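Local coordinates for phosphotriesterase family protein (Listeria monocytogenes serotype 4b str. H7858, PDB 3PNZ), which probably hydrolyses phosphorylated sugar lactones at a two-zinc centre, as a lactonase with the amidohydrolase fold, at residues H22-C27 against V64-V69. Sequence-based numbering, arbitrary orientation.
Sequences HEHIVC and VDATAV. With ZN (zinc ion), chain I.
Glu23 bridges Asp65 where strands 19-23 and 62-65, parallel neighbours in the barrel, end: Glu23 N donates to Val64 O (2.9 Å), and Ala66 N returns a bond to Glu23 O (2.8 Å). Beyond this bridge both segments continue as loops or turns. His22 and His24, the HxH pair of the amidohydrolase fold, both bind one zinc through NE2. The methyl of Ala66 sits over the centre of one face of the His22 ring in a CH-pi contact, CB lying 3.5 Å from the ring centroid; the ring's ND1 is taken by His185.

The His24 ring is held at both nitrogens, NE2 on the zinc and ND1 on Thr67. With its CG beside the backbone N (chi1 -58°), the ring reaches toward 64-69, and ND1 donates to Thr67 OG1 (3.0 Å), which lies close to the ring plane, along a fairly straight path (161°). That hydroxyl in turn donates to Asp65 OD1 (2.6 Å) on its syn side, while Thr67 N reaches the same oxygen from the anti side, tilted 29° out of the carboxylate plane, closing an Asx turn. Asp65 OD2 accepts a hydrogen bond from a water that also takes one from Ile25 N and donates to Thr67 OG1, tying the first loop into the network. Ile25 brings CD1 to 3.8 Å from Asp65 OD2, and Cys27 CB packs on Thr67 CG2.

Asp272 and the carboxylated Lys154 are further ligands of this zinc. Asp65 thus orients the Thr67 hydroxyl, which, together with the zinc bond at NE2, fixes the rotation of the His24 ring; the buried carboxylate probably polarises the imidazole through that relay, favouring NE2 as metal ligand.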
ATOM      1  N   HIS A  22      -3.459  -2.851  -1.038  1.00 19.09           N
ATOM      2  CA  HIS A  22      -2.072  -2.562  -1.405  1.00 19.40           C
ATOM      3  C   HIS A  22      -1.752  -3.145  -2.777  1.00 20.49           C
ATOM      4  O   HIS A  22      -1.514  -4.346  -2.903  1.00 19.50           O
ATOM      5  CB  HIS A  22      -1.084  -3.126  -0.372  1.00 19.13           C
ATOM      6  CG  HIS A  22       0.351  -2.803  -0.668  1.00 18.88           C
ATOM      7  ND1 HIS A  22       1.121  -2.015   0.161  1.00 23.48           N
ATOM      8  CD2 HIS A  22       1.151  -3.143  -1.708  1.00 21.77           C
ATOM      9  CE1 HIS A  22       2.334  -1.893  -0.349  1.00 23.94           C
ATOM     10  NE2 HIS A  22       2.377  -2.566  -1.482  1.00 20.43           N
ATOM     11  N   GLU A  23      -1.763  -2.300  -3.804  1.00 18.37           N
ATOM     12  CA  GLU A  23      -1.469  -2.761  -5.157  1.00 18.21           C
ATOM     13  C   GLU A  23      -0.565  -1.799  -5.907  1.00 18.87           C
ATOM     14  O   GLU A  23      -0.263  -0.709  -5.427  1.00 20.73           O
ATOM     15  CB  GLU A  23      -2.759  -2.950  -5.967  1.00 19.55           C
ATOM     16  CG  GLU A  23      -3.745  -3.950  -5.372  1.00 19.66           C
ATOM     17  CD  GLU A  23      -3.220  -5.382  -5.390  1.00 22.34           C
ATOM     18  OE1 GLU A  23      -2.298  -5.673  -6.185  1.00 22.05           O
ATOM     19  OE2 GLU A  23      -3.749  -6.217  -4.624  1.00 20.82           O
ATOM     20  N   HIS A  24      -0.135  -2.223  -7.092  1.00 18.89           N
ATOM     21  CA  HIS A  24       0.518  -1.336  -8.060  1.00 20.16           C
ATOM     22  C   HIS A  24      -0.177  -1.522  -9.392  1.00 19.25           C
ATOM     23  O   HIS A  24      -0.672  -2.602  -9.680  1.00 21.56           O
ATOM     24  CB  HIS A  24       2.012  -1.638  -8.161  1.00 20.26           C
ATOM     25  CG  HIS A  24       2.711  -1.512  -6.848  1.00 20.63           C
ATOM     26  ND1 HIS A  24       3.177  -0.309  -6.369  1.00 19.19           N
ATOM     27  CD2 HIS A  24       2.950  -2.424  -5.876  1.00 20.47           C
ATOM     28  CE1 HIS A  24       3.706  -0.487  -5.173  1.00 24.23           C
ATOM     29  NE2 HIS A  24       3.575  -1.761  -4.849  1.00 21.76           N
ATOM     30  N   ILE A  25      -0.254  -0.460 -10.190  1.00 20.58           N
ATOM     31  CA  ILE A  25      -1.080  -0.500 -11.394  1.00 20.42           C
ATOM     32  C   ILE A  25      -0.286  -0.139 -12.646  1.00 22.12           C
ATOM     33  O   ILE A  25      -0.184  -0.934 -13.586  1.00 23.56           O
ATOM     34  CB  ILE A  25      -2.298   0.434 -11.255  1.00 22.17           C
ATOM     35  CG1 ILE A  25      -3.090   0.071 -10.003  1.00 21.77           C
ATOM     36  CG2 ILE A  25      -3.190   0.324 -12.491  1.00 21.67           C
ATOM     37  CD1 ILE A  25      -4.188   1.084  -9.655  1.00 21.85           C
ATOM     38  N   VAL A  26       0.280   1.058 -12.654  1.00 23.02           N
ATOM     39  CA  VAL A  26       1.200   1.464 -13.711  1.00 22.66           C
ATOM     40  C   VAL A  26       2.388   2.142 -13.056  1.00 24.35           C
ATOM     41  O   VAL A  26       2.238   3.172 -12.389  1.00 25.54           O
ATOM     42  CB  VAL A  26       0.543   2.457 -14.708  1.00 22.17           C
ATOM     43  CG1 VAL A  26       1.500   2.770 -15.858  1.00 23.20           C
ATOM     44  CG2 VAL A  26      -0.761   1.889 -15.241  1.00 23.11           C
ATOM     45  N   CYS A  27       3.573   1.566 -13.225  1.00 23.31           N
ATOM     46  CA  CYS A  27       4.751   2.122 -12.579  1.00 23.83           C
ATOM     47  C   CYS A  27       6.028   1.659 -13.256  1.00 26.37           C
ATOM     48  O   CYS A  27       6.106   0.537 -13.757  1.00 25.91           O
ATOM     49  CB  CYS A  27       4.774   1.770 -11.087  1.00 23.76           C
ATOM     50  SG  CYS A  27       4.583   0.004 -10.729  1.00 28.55           S
ATOM     51  N   VAL A  64      -6.262   0.515  -3.569  1.00 18.08           N
ATOM     52  CA  VAL A  64      -5.276   1.385  -2.952  1.00 18.22           C
ATOM     53  C   VAL A  64      -3.949   1.157  -3.665  1.00 20.35           C
ATOM     54  O   VAL A  64      -3.367   0.073  -3.588  1.00 21.43           O
ATOM     55  CB  VAL A  64      -5.126   1.113  -1.439  1.00 18.43           C
ATOM     56  CG1 VAL A  64      -4.098   2.057  -0.833  1.00 18.32           C
ATOM     57  CG2 VAL A  64      -6.472   1.289  -0.741  1.00 20.86           C
ATOM     58  N   ASP A  65      -3.493   2.182  -4.374  1.00 18.13           N
ATOM     59  CA  ASP A  65      -2.277   2.111  -5.173  1.00 20.54           C
ATOM     60  C   ASP A  65      -1.109   2.602  -4.340  1.00 19.50           C
ATOM     61  O   ASP A  65      -1.002   3.786  -4.046  1.00 19.24           O
ATOM     62  CB  ASP A  65      -2.439   2.988  -6.412  1.00 19.65           C
ATOM     63  CG  ASP A  65      -1.226   2.954  -7.322  1.00 24.10           C
ATOM     64  OD1 ASP A  65      -0.136   2.525  -6.877  1.00 23.14           O
ATOM     65  OD2 ASP A  65      -1.365   3.364  -8.492  1.00 24.38           O
ATOM     66  N   ALA A  66      -0.222   1.685  -3.961  1.00 18.92           N
ATOM     67  CA  ALA A  66       0.820   1.999  -2.998  1.00 20.87           C
ATOM     68  C   ALA A  66       2.097   2.544  -3.639  1.00 19.26           C
ATOM     69  O   ALA A  66       3.119   2.684  -2.970  1.00 20.31           O
ATOM     70  CB  ALA A  66       1.132   0.759  -2.148  1.00 19.16           C
ATOM     71  N   THR A  67       2.028   2.877  -4.924  1.00 17.16           N
ATOM     72  CA  THR A  67       3.197   3.375  -5.647  1.00 18.46           C
ATOM     73  C   THR A  67       3.621   4.737  -5.112  1.00 22.76           C
ATOM     74  O   THR A  67       2.865   5.717  -5.208  1.00 20.94           O
ATOM     75  CB  THR A  67       2.915   3.487  -7.163  1.00 19.46           C
ATOM     76  OG1 THR A  67       2.370   2.249  -7.645  1.00 22.60           O
ATOM     77  CG2 THR A  67       4.188   3.834  -7.927  1.00 20.12           C
ATOM     78  N   ALA A  68       4.831   4.794  -4.560  1.00 20.38           N
ATOM     79  CA  ALA A  68       5.368   6.012  -3.952  1.00 21.24           C
ATOM     80  C   ALA A  68       6.327   6.722  -4.908  1.00 20.70           C
ATOM     81  O   ALA A  68       6.568   6.239  -6.009  1.00 21.61           O
ATOM     82  CB  ALA A  68       6.067   5.682  -2.634  1.00 23.32           C
ATOM     83  N   VAL A  69       6.897   7.850  -4.483  1.00 21.36           N
ATOM     84  CA  VAL A  69       7.648   8.706  -5.409  1.00 23.41           C
ATOM     85  C   VAL A  69       8.918   8.040  -5.944  1.00 21.84           C
ATOM     86  O   VAL A  69       9.353   8.331  -7.061  1.00 22.35           O
ATOM     87  CB  VAL A  69       7.997  10.076  -4.781  1.00 22.76           C
ATOM     88  CG1 VAL A  69       9.132   9.941  -3.765  1.00 23.68           C
ATOM     89  CG2 VAL A  69       8.364  11.076  -5.868  1.00 23.43           C
TER
HETATM   90 ZN    ZN I 333       3.914  -2.598  -2.951  0.63 26.47          ZN
HETATM   91  O   HOH W   1       0.652   2.274  -9.944  1.00 24.01           O